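PDB 4TX8: probable chitinase A from Chromobacterium violaceum, which probably hydrolyses chitin as a family 18 endochitinase and also carries a carbohydrate-binding module thought to bind chitin. Local coordinates for residues A[108-113]-A[135-140]; A[112-117]-A[398-403]; A[174-179]-A[211-216]; A[253-258]-A[290-295]. All coordinates share one frame; numbering follows the deposited sequence.

Contact 1. Residues A[108-113]-A[135-140]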
loop_
_atom_site.group_PDB
_atom_site.type_symbol
_atom_site.label_atom_id
_atom_site.label_comp_id
_atom_site.label_asym_id
_atom_site.label_seq_id
_atom_site.Cartn_x
_atom_site.Cartn_y
_atom_site.Cartn_z
ATOM N N ALA A 108 2.775 -5.197 10.737
ATOM C CA ALA A 108 3.235 -3.992 10.063
ATOM C C ALA A 108 2.105 -3.098 9.578
ATOM O O ALA A 108 1.039 -3.577 9.183
ATOM C CB ALA A 108 4.132 -4.373 8.890
ATOM N N LEU A 109 2.351 -1.793 9.624
ATOM C CA LEU A 109 1.522 -0.818 8.932
ATOM C C LEU A 109 2.293 -0.376 7.693
ATOM O O LEU A 109 3.364 0.226 7.801
ATOM C CB LEU A 109 1.197 0.384 9.825
ATOM C CG LEU A 109 -0.117 1.157 9.624
ATOM C CD1 LEU A 109 0.069 2.632 9.956
ATOM C CD2 LEU A 109 -0.723 0.988 8.234
ATOM N N VAL A 110 1.751 -0.695 6.523
ATOM C CA VAL A 110 2.374 -0.358 5.251
ATOM C C VAL A 110 1.625 0.802 4.610
ATOM O O VAL A 110 0.398 0.784 4.546
ATOM C CB VAL A 110 2.379 -1.565 4.286
ATOM C CG1 VAL A 110 2.991 -1.183 2.945
ATOM C CG2 VAL A 110 3.116 -2.746 4.908
ATOM N N GLY A 111 2.356 1.811 4.143
ATOM C CA GLY A 111 1.729 2.955 3.508
ATOM C C GLY A 111 2.518 3.509 2.337
ATOM O O GLY A 111 3.743 3.368 2.277
ATOM N N TYR A 112 1.810 4.143 1.406
ATOM C CA TYR A 112 2.442 4.743 0.238
ATOM C C TYR A 112 2.739 6.221 0.460
ATOM O O TYR A 112 1.883 6.979 0.914
ATOM C CB TYR A 112 1.563 4.572 -1.003
ATOM C CG TYR A 112 1.508 3.157 -1.527
ATOM C CD1 TYR A 112 0.683 2.206 -0.936
ATOM C CD2 TYR A 112 2.294 2.767 -2.606
ATOM C CE1 TYR A 112 0.638 0.905 -1.409
ATOM C CE2 TYR A 112 2.253 1.470 -3.091
ATOM C CZ TYR A 112 1.427 0.544 -2.485
ATOM O OH TYR A 112 1.387 -0.743 -2.966
ATOM N N TRP A 113 3.965 6.610 0.128
ATOM C CA TRP A 113 4.429 7.985 0.236
ATOM C C TRP A 113 4.427 8.626 -1.156
ATOM O O TRP A 113 5.087 8.129 -2.070
ATOM C CB TRP A 113 5.828 8.001 0.870
ATOM C CG TRP A 113 6.520 9.332 0.959
ATOM C CD1 TRP A 113 6.414 10.248 1.965
ATOM C CD2 TRP A 113 7.467 9.869 0.026
ATOM N NE1 TRP A 113 7.224 11.331 1.707
ATOM C CE2 TRP A 113 7.880 11.123 0.522
ATOM C CE3 TRP A 113 7.999 9.414 -1.185
ATOM C CZ2 TRP A 113 8.799 11.928 -0.151
ATOM C CZ3 TRP A 113 8.914 10.217 -1.855
ATOM C CH2 TRP A 113 9.303 11.460 -1.335
ATOM N N VAL A 135 6.468 0.176 7.020
ATOM C CA VAL A 135 7.005 0.087 5.669
ATOM C C VAL A 135 6.556 1.305 4.880
ATOM O O VAL A 135 5.360 1.565 4.741
ATOM C CB VAL A 135 6.564 -1.201 4.941
ATOM C CG1 VAL A 135 7.193 -1.262 3.558
ATOM C CG2 VAL A 135 6.948 -2.435 5.754
ATOM N N ILE A 136 7.528 2.062 4.388
ATOM C CA ILE A 136 7.254 3.261 3.611
ATOM C C ILE A 136 7.463 2.969 2.131
ATOM O O ILE A 136 8.587 2.737 1.690
ATOM C CB ILE A 136 8.159 4.427 4.048
ATOM C CG1 ILE A 136 8.021 4.667 5.555
ATOM C CG2 ILE A 136 7.821 5.682 3.266
ATOM C CD1 ILE A 136 9.102 5.551 6.137
ATOM N N VAL A 137 6.375 2.969 1.369
ATOM C CA VAL A 137 6.447 2.618 -0.044
ATOM C C VAL A 137 6.438 3.855 -0.929
ATOM O O VAL A 137 5.423 4.539 -1.043
ATOM C CB VAL A 137 5.285 1.704 -0.461
ATOM C CG1 VAL A 137 5.498 1.212 -1.879
ATOM C CG2 VAL A 137 5.158 0.532 0.498
ATOM N N VAL A 138 7.575 4.126 -1.562
ATOM C CA VAL A 138 7.731 5.307 -2.400
ATOM C C VAL A 138 6.998 5.147 -3.732
ATOM O O VAL A 138 7.276 4.230 -4.506
ATOM C CB VAL A 138 9.219 5.608 -2.655
ATOM C CG1 VAL A 138 9.369 6.741 -3.656
ATOM C CG2 VAL A 138 9.916 5.949 -1.341
ATOM N N ALA A 139 6.057 6.051 -3.982
ATOM C CA ALA A 139 5.195 5.991 -5.157
ATOM C C ALA A 139 5.370 7.229 -6.041
ATOM O O ALA A 139 5.005 8.327 -5.626
ATOM C CB ALA A 139 3.748 5.862 -4.719
ATOM N N PHE A 140 5.894 7.077 -7.258
ATOM C CA PHE A 140 6.248 5.794 -7.859
ATOM C C PHE A 140 7.541 5.907 -8.656
ATOM O O PHE A 140 8.075 6.999 -8.840
ATOM C CB PHE A 140 5.152 5.308 -8.810
ATOM C CG PHE A 140 3.829 5.053 -8.157
ATOM C CD1 PHE A 140 3.525 3.799 -7.646
ATOM C CD2 PHE A 140 2.874 6.055 -8.082
ATOM C CE1 PHE A 140 2.294 3.554 -7.053
ATOM C CE2 PHE A 140 1.640 5.817 -7.491
ATOM C CZ PHE A 140 1.352 4.565 -6.977
#

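Contact 2. Residues A[112-117]-A[398-403]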
loop_
_atom_site.group_PDB
_atom_site.type_symbol
_atom_site.label_atom_id
_atom_site.label_comp_id
_atom_site.label_asym_id
_atom_site.label_seq_id
_atom_site.Cartn_x
_atom_site.Cartn_y
_atom_site.Cartn_z
ATOM N N TYR A 112 1.810 4.143 1.406
ATOM C CA TYR A 112 2.442 4.743 0.238
ATOM C C TYR A 112 2.739 6.221 0.460
ATOM O O TYR A 112 1.883 6.979 0.914
ATOM C CB TYR A 112 1.563 4.572 -1.003
ATOM C CG TYR A 112 1.508 3.157 -1.527
ATOM C CD1 TYR A 112 0.683 2.206 -0.936
ATOM C CD2 TYR A 112 2.294 2.767 -2.606
ATOM C CE1 TYR A 112 0.638 0.905 -1.409
ATOM C CE2 TYR A 112 2.253 1.470 -3.091
ATOM C CZ TYR A 112 1.427 0.544 -2.485
ATOM O OH TYR A 112 1.387 -0.743 -2.966
ATOM N N TRP A 113 3.965 6.610 0.128
ATOM C CA TRP A 113 4.429 7.985 0.236
ATOM C C TRP A 113 4.427 8.626 -1.156
ATOM O O TRP A 113 5.087 8.129 -2.070
ATOM C CB TRP A 113 5.828 8.001 0.870
ATOM C CG TRP A 113 6.520 9.332 0.959
ATOM C CD1 TRP A 113 6.414 10.248 1.965
ATOM C CD2 TRP A 113 7.467 9.869 0.026
ATOM N NE1 TRP A 113 7.224 11.331 1.707
ATOM C CE2 TRP A 113 7.880 11.123 0.522
ATOM C CE3 TRP A 113 7.999 9.414 -1.185
ATOM C CZ2 TRP A 113 8.799 11.928 -0.151
ATOM C CZ3 TRP A 113 8.914 10.217 -1.855
ATOM C CH2 TRP A 113 9.303 11.460 -1.335
ATOM N N HIS A 114 3.666 9.707 -1.324
ATOM C CA HIS A 114 3.535 10.363 -2.631
ATOM C C HIS A 114 4.833 11.023 -3.084
ATOM O O HIS A 114 5.270 12.006 -2.486
ATOM C CB HIS A 114 2.440 11.437 -2.615
ATOM C CG HIS A 114 1.068 10.927 -2.299
ATOM N ND1 HIS A 114 -0.044 11.741 -2.328
ATOM C CD2 HIS A 114 0.625 9.698 -1.942
ATOM C CE1 HIS A 114 -1.113 11.034 -2.005
ATOM N NE2 HIS A 114 -0.735 9.792 -1.767
ATOM N N ASN A 115 5.430 10.507 -4.153
ATOM C CA ASN A 115 6.554 11.187 -4.790
ATOM C C ASN A 115 6.019 12.168 -5.834
ATOM O O ASN A 115 6.508 12.233 -6.963
ATOM C CB ASN A 115 7.513 10.177 -5.428
ATOM C CG ASN A 115 8.756 10.830 -6.006
ATOM O OD1 ASN A 115 9.345 11.722 -5.397
ATOM N ND2 ASN A 115 9.142 10.406 -7.202
ATOM N N PHE A 116 4.995 12.921 -5.441
ATOM C CA PHE A 116 4.300 13.829 -6.347
ATOM C C PHE A 116 3.320 14.707 -5.577
ATOM O O PHE A 116 3.081 14.488 -4.388
ATOM C CB PHE A 116 3.559 13.047 -7.441
ATOM C CG PHE A 116 2.592 12.015 -6.915
ATOM C CD1 PHE A 116 3.015 10.719 -6.644
ATOM C CD2 PHE A 116 1.259 12.335 -6.705
ATOM C CE1 PHE A 116 2.126 9.763 -6.166
ATOM C CE2 PHE A 116 0.366 11.385 -6.225
ATOM C CZ PHE A 116 0.800 10.098 -5.957
ATOM N N ALA A 117 2.760 15.700 -6.264
ATOM C CA ALA A 117 1.705 16.530 -5.694
ATOM C C ALA A 117 0.352 16.092 -6.235
ATOM O O ALA A 117 0.241 15.695 -7.394
ATOM C CB ALA A 117 1.953 18.012 -6.002
ATOM N N SER A 398 -3.265 6.392 1.702
ATOM C CA SER A 398 -1.815 6.511 1.617
ATOM C C SER A 398 -1.284 7.234 2.847
ATOM O O SER A 398 -2.057 7.766 3.643
ATOM C CB SER A 398 -1.410 7.287 0.364
ATOM O OG SER A 398 -1.900 8.620 0.434
ATOM N N ILE A 399 0.037 7.272 2.982
ATOM C CA ILE A 399 0.682 8.046 4.035
ATOM C C ILE A 399 0.311 9.529 3.928
ATOM O O ILE A 399 -0.014 10.174 4.929
ATOM C CB ILE A 399 2.217 7.878 3.981
ATOM C CG1 ILE A 399 2.593 6.419 4.268
ATOM C CG2 ILE A 399 2.905 8.827 4.954
ATOM C CD1 ILE A 399 4.083 6.171 4.370
ATOM N N ASN A 400 0.333 10.061 2.710
ATOM C CA ASN A 400 0.015 11.471 2.485
ATOM C C ASN A 400 -1.436 11.824 2.792
ATOM O O ASN A 400 -1.705 12.850 3.415
ATOM C CB ASN A 400 0.343 11.861 1.047
ATOM C CG ASN A 400 1.833 11.898 0.786
ATOM O OD1 ASN A 400 2.526 10.896 0.958
ATOM N ND2 ASN A 400 2.335 13.055 0.368
ATOM N N TRP A 401 -2.371 10.988 2.354
ATOM C CA TRP A 401 -3.773 11.252 2.648
ATOM C C TRP A 401 -4.032 11.124 4.144
ATOM O O TRP A 401 -4.804 11.896 4.711
ATOM C CB TRP A 401 -4.696 10.324 1.856
ATOM C CG TRP A 401 -4.991 10.851 0.490
ATOM C CD1 TRP A 401 -4.635 10.293 -0.701
ATOM C CD2 TRP A 401 -5.684 12.066 0.175
ATOM N NE1 TRP A 401 -5.076 11.078 -1.742
ATOM C CE2 TRP A 401 -5.721 12.173 -1.230
ATOM C CE3 TRP A 401 -6.283 13.069 0.944
ATOM C CZ2 TRP A 401 -6.329 13.245 -1.881
ATOM C CZ3 TRP A 401 -6.887 14.136 0.293
ATOM C CH2 TRP A 401 -6.907 14.213 -1.103
ATOM N N ASP A 402 -3.372 10.161 4.782
ATOM C CA ASP A 402 -3.504 9.995 6.225
ATOM C C ASP A 402 -2.976 11.222 6.965
ATOM O O ASP A 402 -3.591 11.695 7.920
ATOM C CB ASP A 402 -2.771 8.740 6.699
ATOM C CG ASP A 402 -2.688 8.656 8.211
ATOM O OD1 ASP A 402 -3.715 8.332 8.845
ATOM O OD2 ASP A 402 -1.602 8.927 8.765
ATOM N N ARG A 403 -1.837 11.733 6.510
ATOM C CA ARG A 403 -1.231 12.929 7.084
ATOM C C ARG A 403 -2.134 14.149 6.913
ATOM O O ARG A 403 -2.359 14.910 7.858
ATOM C CB ARG A 403 0.135 13.185 6.439
ATOM C CG ARG A 403 0.823 14.487 6.838
ATOM C CD ARG A 403 2.177 14.580 6.138
ATOM N NE ARG A 403 2.862 15.855 6.341
ATOM C CZ ARG A 403 2.810 16.877 5.491
ATOM N NH1 ARG A 403 2.093 16.785 4.379
ATOM N NH2 ARG A 403 3.474 17.993 5.755
HETATM O O HOH W 1 5.339 12.859 0.121
#

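Contact 3. Residues A[174-179]-A[211-216]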
loop_
_atom_site.group_PDB
_atom_site.type_symbol
_atom_site.label_atom_id
_atom_site.label_comp_id
_atom_site.label_asym_id
_atom_site.label_seq_id
_atom_site.Cartn_x
_atom_site.Cartn_y
_atom_site.Cartn_z
ATOM N N GLY A 174 14.227 0.939 12.020
ATOM C CA GLY A 174 13.585 -0.338 11.764
ATOM C C GLY A 174 12.553 -0.343 10.649
ATOM O O GLY A 174 11.920 -1.367 10.392
ATOM N N LYS A 175 12.375 0.793 9.981
ATOM C CA LYS A 175 11.438 0.869 8.865
ATOM C C LYS A 175 12.053 0.334 7.577
ATOM O O LYS A 175 13.267 0.375 7.389
ATOM C CB LYS A 175 10.964 2.309 8.639
ATOM C CG LYS A 175 9.911 2.805 9.618
ATOM C CD LYS A 175 10.538 3.460 10.837
ATOM C CE LYS A 175 9.494 4.156 11.699
ATOM N NZ LYS A 175 8.501 3.200 12.273
ATOM N N LYS A 176 11.204 -0.169 6.691
ATOM C CA LYS A 176 11.626 -0.509 5.339
ATOM C C LYS A 176 11.183 0.594 4.387
ATOM O O LYS A 176 10.101 1.162 4.546
ATOM C CB LYS A 176 11.048 -1.856 4.901
ATOM C CG LYS A 176 11.539 -3.034 5.720
ATOM C CD LYS A 176 13.039 -3.213 5.566
ATOM C CE LYS A 176 13.557 -4.308 6.476
ATOM N NZ LYS A 176 15.043 -4.405 6.436
ATOM N N VAL A 177 12.029 0.909 3.414
ATOM C CA VAL A 177 11.692 1.893 2.396
ATOM C C VAL A 177 11.820 1.247 1.025
ATOM O O VAL A 177 12.921 0.920 0.585
ATOM C CB VAL A 177 12.595 3.136 2.471
ATOM C CG1 VAL A 177 12.147 4.176 1.453
ATOM C CG2 VAL A 177 12.586 3.721 3.879
ATOM N N VAL A 178 10.692 1.048 0.353
ATOM C CA VAL A 178 10.712 0.316 -0.904
ATOM C C VAL A 178 10.164 1.172 -2.048
ATOM O O VAL A 178 9.393 2.105 -1.831
ATOM C CB VAL A 178 9.924 -1.021 -0.780
ATOM C CG1 VAL A 178 9.651 -1.341 0.684
ATOM C CG2 VAL A 178 8.629 -0.990 -1.563
ATOM N N LEU A 179 10.598 0.858 -3.265
ATOM C CA LEU A 179 10.201 1.605 -4.449
ATOM C C LEU A 179 9.052 0.902 -5.156
ATOM O O LEU A 179 9.165 -0.269 -5.506
ATOM C CB LEU A 179 11.390 1.762 -5.397
ATOM C CG LEU A 179 11.114 2.522 -6.693
ATOM C CD1 LEU A 179 10.620 3.924 -6.380
ATOM C CD2 LEU A 179 12.357 2.567 -7.570
ATOM N N GLY A 211 19.393 3.140 -2.093
ATOM C CA GLY A 211 19.401 2.303 -0.908
ATOM C C GLY A 211 18.016 1.836 -0.500
ATOM O O GLY A 211 17.768 1.555 0.674
ATOM N N PHE A 212 17.107 1.765 -1.470
ATOM C CA PHE A 212 15.804 1.142 -1.262
ATOM C C PHE A 212 15.979 -0.315 -0.841
ATOM O O PHE A 212 16.901 -0.984 -1.299
ATOM C CB PHE A 212 14.958 1.207 -2.533
ATOM C CG PHE A 212 14.540 2.594 -2.920
ATOM C CD1 PHE A 212 13.674 3.320 -2.118
ATOM C CD2 PHE A 212 14.984 3.159 -4.105
ATOM C CE1 PHE A 212 13.277 4.593 -2.481
ATOM C CE2 PHE A 212 14.587 4.431 -4.475
ATOM C CZ PHE A 212 13.733 5.149 -3.660
ATOM N N ASP A 213 15.092 -0.810 0.016
ATOM C CA ASP A 213 15.193 -2.189 0.493
ATOM C C ASP A 213 14.701 -3.193 -0.544
ATOM O O ASP A 213 15.011 -4.379 -0.466
ATOM C CB ASP A 213 14.403 -2.371 1.792
ATOM C CG ASP A 213 15.020 -1.630 2.955
ATOM O OD1 ASP A 213 16.063 -2.093 3.461
ATOM O OD2 ASP A 213 14.459 -0.590 3.366
ATOM N N GLY A 214 13.925 -2.714 -1.508
ATOM C CA GLY A 214 13.351 -3.586 -2.512
ATOM C C GLY A 214 12.246 -2.893 -3.277
ATOM O O GLY A 214 12.210 -1.666 -3.340
ATOM N N ILE A 215 11.338 -3.674 -3.858
ATOM C CA ILE A 215 10.304 -3.102 -4.709
ATOM C C ILE A 215 8.896 -3.563 -4.350
ATOM O O ILE A 215 8.698 -4.603 -3.717
ATOM C CB ILE A 215 10.547 -3.432 -6.198
ATOM C CG1 ILE A 215 10.362 -4.929 -6.451
ATOM C CG2 ILE A 215 11.930 -2.955 -6.644
ATOM C CD1 ILE A 215 10.533 -5.329 -7.905
ATOM N N ASP A 216 7.924 -2.760 -4.771
ATOM C CA ASP A 216 6.510 -3.075 -4.636
ATOM C C ASP A 216 5.881 -3.102 -6.020
ATOM O O ASP A 216 6.114 -2.203 -6.826
ATOM C CB ASP A 216 5.807 -2.044 -3.746
ATOM C CG ASP A 216 4.300 -2.243 -3.698
ATOM O OD1 ASP A 216 3.851 -3.235 -3.090
ATOM O OD2 ASP A 216 3.566 -1.402 -4.261
HETATM O O HOH W 2 17.034 -1.676 5.673
HETATM O O HOH W 3 15.834 -5.260 3.409
#

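Contact 4. Residues A[253-258]-A[290-295]. With CA (calcium ion), chain D.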
loop_
_atom_site.group_PDB
_atom_site.type_symbol
_atom_site.label_atom_id
_atom_site.label_comp_id
_atom_site.label_asym_id
_atom_site.label_seq_id
_atom_site.Cartn_x
_atom_site.Cartn_y
_atom_site.Cartn_z
ATOM N N SER A 253 7.116 -6.779 -2.304
ATOM C CA SER A 253 5.694 -6.742 -2.003
ATOM C C SER A 253 4.866 -6.620 -3.273
ATOM O O SER A 253 5.358 -6.184 -4.314
ATOM C CB SER A 253 5.364 -5.592 -1.051
ATOM O OG SER A 253 5.634 -4.336 -1.645
ATOM N N MET A 254 3.606 -7.023 -3.173
ATOM C CA MET A 254 2.666 -6.929 -4.280
ATOM C C MET A 254 1.372 -6.306 -3.795
ATOM O O MET A 254 0.895 -6.621 -2.704
ATOM C CB MET A 254 2.377 -8.304 -4.879
ATOM C CG MET A 254 3.604 -9.082 -5.312
ATOM S SD MET A 254 3.142 -10.760 -5.777
ATOM C CE MET A 254 4.752 -11.433 -6.222
ATOM N N ALA A 255 0.794 -5.432 -4.611
ATOM C CA ALA A 255 -0.482 -4.824 -4.260
ATOM C C ALA A 255 -1.500 -4.916 -5.393
ATOM O O ALA A 255 -1.992 -3.896 -5.863
ATOM C CB ALA A 255 -0.275 -3.367 -3.860
ATOM N N PRO A 256 -1.836 -6.141 -5.826
ATOM C CA PRO A 256 -2.813 -6.244 -6.912
ATOM C C PRO A 256 -4.249 -6.085 -6.415
ATOM O O PRO A 256 -4.539 -6.378 -5.257
ATOM C CB PRO A 256 -2.574 -7.651 -7.459
ATOM C CG PRO A 256 -2.080 -8.418 -6.290
ATOM C CD PRO A 256 -1.385 -7.465 -5.364
ATOM N N GLU A 257 -5.128 -5.609 -7.290
ATOM C CA GLU A 257 -6.548 -5.509 -6.985
ATOM C C GLU A 257 -7.148 -6.908 -6.951
ATOM O O GLU A 257 -6.697 -7.790 -7.684
ATOM C CB GLU A 257 -7.245 -4.625 -8.017
ATOM C CG GLU A 257 -6.576 -3.265 -8.157
ATOM C CD GLU A 257 -7.140 -2.429 -9.287
ATOM O OE1 GLU A 257 -8.379 -2.374 -9.436
ATOM O OE2 GLU A 257 -6.337 -1.822 -10.027
ATOM N N HIS A 258 -8.162 -7.120 -6.116
ATOM C CA HIS A 258 -8.606 -8.490 -5.854
ATOM C C HIS A 258 -9.158 -9.267 -7.069
ATOM O O HIS A 258 -9.076 -10.495 -7.070
ATOM C CB HIS A 258 -9.620 -8.517 -4.688
ATOM C CG HIS A 258 -10.968 -7.942 -4.996
ATOM N ND1 HIS A 258 -11.866 -8.548 -5.848
ATOM C CD2 HIS A 258 -11.602 -6.851 -4.500
ATOM C CE1 HIS A 258 -12.977 -7.836 -5.895
ATOM N NE2 HIS A 258 -12.843 -6.801 -5.085
ATOM N N HIS A 290 -0.320 -7.484 -0.151
ATOM C CA HIS A 290 -1.470 -6.797 0.412
ATOM C C HIS A 290 -2.417 -6.401 -0.709
ATOM O O HIS A 290 -2.263 -5.353 -1.343
ATOM C CB HIS A 290 -1.042 -5.579 1.232
ATOM C CG HIS A 290 0.197 -4.906 0.727
ATOM N ND1 HIS A 290 0.303 -4.398 -0.548
ATOM C CD2 HIS A 290 1.380 -4.649 1.335
ATOM C CE1 HIS A 290 1.501 -3.858 -0.708
ATOM N NE2 HIS A 290 2.172 -3.996 0.420
ATOM N N VAL A 291 -3.385 -7.274 -0.959
ATOM C CA VAL A 291 -4.374 -7.065 -2.001
ATOM C C VAL A 291 -5.175 -5.798 -1.715
ATOM O O VAL A 291 -5.477 -5.482 -0.565
ATOM C CB VAL A 291 -5.304 -8.295 -2.127
ATOM C CG1 VAL A 291 -6.609 -7.945 -2.827
ATOM C CG2 VAL A 291 -4.587 -9.417 -2.861
ATOM N N GLN A 292 -5.480 -5.051 -2.767
ATOM C CA GLN A 292 -6.294 -3.855 -2.639
ATOM C C GLN A 292 -7.769 -4.242 -2.597
ATOM O O GLN A 292 -8.345 -4.661 -3.597
ATOM C CB GLN A 292 -6.001 -2.886 -3.792
ATOM C CG GLN A 292 -4.557 -2.372 -3.788
ATOM C CD GLN A 292 -4.150 -1.683 -5.083
ATOM O OE1 GLN A 292 -4.916 -1.626 -6.040
ATOM N NE2 GLN A 292 -2.935 -1.149 -5.109
ATOM N N TYR A 293 -8.372 -4.118 -1.423
ATOM C CA TYR A 293 -9.786 -4.427 -1.276
ATOM C C TYR A 293 -10.621 -3.163 -1.425
ATOM O O TYR A 293 -11.473 -2.863 -0.587
ATOM C CB TYR A 293 -10.048 -5.105 0.068
ATOM C CG TYR A 293 -9.322 -6.421 0.200
ATOM C CD1 TYR A 293 -9.835 -7.577 -0.373
ATOM C CD2 TYR A 293 -8.116 -6.508 0.884
ATOM C CE1 TYR A 293 -9.166 -8.786 -0.264
ATOM C CE2 TYR A 293 -7.444 -7.709 0.998
ATOM C CZ TYR A 293 -7.974 -8.845 0.424
ATOM O OH TYR A 293 -7.302 -10.041 0.540
ATOM N N TYR A 294 -10.364 -2.417 -2.495
ATOM C CA TYR A 294 -11.162 -1.233 -2.793
ATOM C C TYR A 294 -11.280 -0.999 -4.292
ATOM O O TYR A 294 -10.516 -1.562 -5.081
ATOM C CB TYR A 294 -10.582 0.014 -2.109
ATOM C CG TYR A 294 -9.073 0.181 -2.173
ATOM C CD1 TYR A 294 -8.246 -0.466 -1.261
ATOM C CD2 TYR A 294 -8.478 1.014 -3.116
ATOM C CE1 TYR A 294 -6.874 -0.311 -1.299
ATOM C CE2 TYR A 294 -7.101 1.180 -3.159
ATOM C CZ TYR A 294 -6.308 0.512 -2.247
ATOM O OH TYR A 294 -4.942 0.662 -2.274
ATOM N N ASN A 295 -12.258 -0.173 -4.663
ATOM C CA ASN A 295 -12.522 0.202 -6.048
ATOM C C ASN A 295 -12.987 -0.950 -6.937
ATOM O O ASN A 295 -13.081 -0.785 -8.146
ATOM C CB ASN A 295 -11.278 0.839 -6.686
ATOM C CG ASN A 295 -10.988 2.226 -6.158
ATOM O OD1 ASN A 295 -11.835 2.855 -5.523
ATOM N ND2 ASN A 295 -9.787 2.718 -6.433
HETATM CA CA CA D . -2.451 -2.673 -7.888
HETATM O O HOH W 4 -3.769 -0.839 -9.065
#

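Contact 1. Residues A[108-113]-A[135-140]
Tyr112 lies over Val137 on the neighbouring strand, both pointing to the same face of the sheet. The strands are two parallel staves of the TIM barrel of family 18 glycoside hydrolases. Val110 and Val135 share this face; Trp113, Ile136 and Val138 lie on the other. The Tyr112 side chain starts with CB 3.9 Å from Val137 O. The first torsion sets CG anti to the carbonyl carbon (chi1 -72°), beside the backbone N. From there CD2 runs over the valine, with CG1 of Val137 3.6 Å away. CE2 is closer still, 3.5 Å from the same Val137 CG1. Val137 CB sits under the ring in a CH-pi contact, offset toward the rim, and Ala139 CB meets the ring edge. The tip, OH, is hydrogen-bonded to Asp216 of another barrel strand. Five backbone bonds join the strands; Val137 N to Gly111 O is among the shortest at 2.8 Å. The peptide bond between Ala139 and Phe140 is cis. On the opposite face of the sheet, CB of Trp113 touches CG2 of Ile136 at 3.9 Å. The Trp113 indole then turns its edge to Val138, with CE3 3.9 Å from CG1.

Contact 2. Residues A[112-117]-A[398-403]
The amide of Asn400 is stacked flat on the ring of His114, the two planes only 3° apart. This is the tight part of the contact. Asn400 CB sits over the ring centre, and Asn400 CG is 3.3 Å from His114 CG. Phe116 CZ lies over the opposite face, toward the rim, so both faces of the imidazole have a neighbour. Asn400 OD1 accepts a straight bond from His114 N at 2.8 Å, with the donor well above the carbonyl plane. That bond and the stack together should fix the rotation of the amide. At the far end of the ring, His114 NE2 is hydrogen-bonded to Ser398 OG at 2.8 Å. Ser398 OG sits between its own backbone N and carbonyl carbon (chi1 64°), where it meets both His114 NE2 and Trp401 N. This serine is the N-cap of helix 399-404, and its OG accepts from Trp401 N. The helix follows the barrel strand 393-397, which pairs with strand 108-114 and so closes the TIM barrel. Ile399 N in the first turn donates to Tyr112 O at 2.8 Å. Trp401 presents the face of its indole to the edge of His114, with Trp401 CD1 3.8 Å from His114 CE1. The other side is looser. On the side of the His114 carbonyl a water bridges the segments: it donates to His114 O at 2.7 Å and accepts from Asn400 ND2 at 3.0 Å.

Contact 3. Residues A[174-179]-A[211-216]
The ring of Phe212 carries Leu179 CB over the centre of one face, 4.0 Å above the plane, in a CH-pi contact. Val177 O lies in plane at the ring edge, and Val177 CG1 is 4.0 Å from CD1 of Phe212. The ring also packs against helices 160-171 and 193-210. The second flat group is the carboxylate of Asp213. Its OD2 uses the anti lone pair to accept from Val177 N at 2.9 Å, nearly straight at 172°. Asp213 N returns a bond to Val177 O at 2.8 Å, so side chain and backbone together grip one residue. Gln171 is a second partner of OD2. Lys176 bends at its second torsion (chi2 -63°), which lays CD 3.6 Å from Asp213 CG. The salt bridge from Lys176 NZ to Asp213 OD1 is long, 3.9 Å, and two waters bridge the two atoms, one of them only weakly on the lysine side. Further along, Leu179 N donates to Gly214 O and Asp216 N to Leu179 O. Val178 CG2 rests on Asp216 CB at 3.7 Å. The two strands belong to a beta-alpha-beta unit of the barrel, joined through helix 193-210, and residues 213 to 220 match the DxxDxDxE signature of family 18 chitinases.

Contact 4. Residues A[253-258]-A[290-295]
The amide of Gln292 lies against Ala255 O and a calcium ion without binding either. Gln292 NE2 is 3.0 Å from Ala255 O, but the angle is too poor for a hydrogen bond; NE2 donates to Asp218 instead. The contact joins the ends of two neighbouring TIM barrel strands and the loops that follow, in a beta-alpha-beta unit through helix 276-281; the second strand is only weakly bonded here. Ala255 O binds the calcium at 2.4 Å. A water, Asp218 and Glu220 also bind the metal. Glu257 OE2 lies 2.9 Å from this water, so the glutamate stands in the second shell; its OE1 is hydrogen-bonded to Asn296. The extended Gln292 chain (chi2 166°) carries OE1 to within 3.2 Å of Glu257 CG. Two backbone bonds hold the segments. His290 N lies almost on the line of the Met254 C=O bond, 3.0 Å from Met254 O, with its N-H somewhat bent. Gln292 N reaches Pro256 O from above the carbonyl plane. Ala255 CB meets the edge of the His290 ring, 3.5 Å from ND1. Val291 CG1 touches His258 CB at 3.6 Å and lies over one face of the Tyr293 ring, toward its rim.

From the N terminus of the barrel, contact 1 comes first and closes a short loop between strands 108-114 and 135-143. Contact 3 follows and pairs strands 176-182 and 214-218 around a helix. Contact 4 then does the same for strands 251-254 and 288-292. These three follow one another in series. Contact 2 starts from the strand used in contact 1 but runs to helix 399-404, so its long loop encloses contacts 3 and 4. It brings the start of the barrel against its end. Tyr112, shared by contacts 1 and 2, reaches Asp216 of contact 3, and Asp216 in turn meets Ser253 of contact 4. Contact 2 joins this chain through Tyr112.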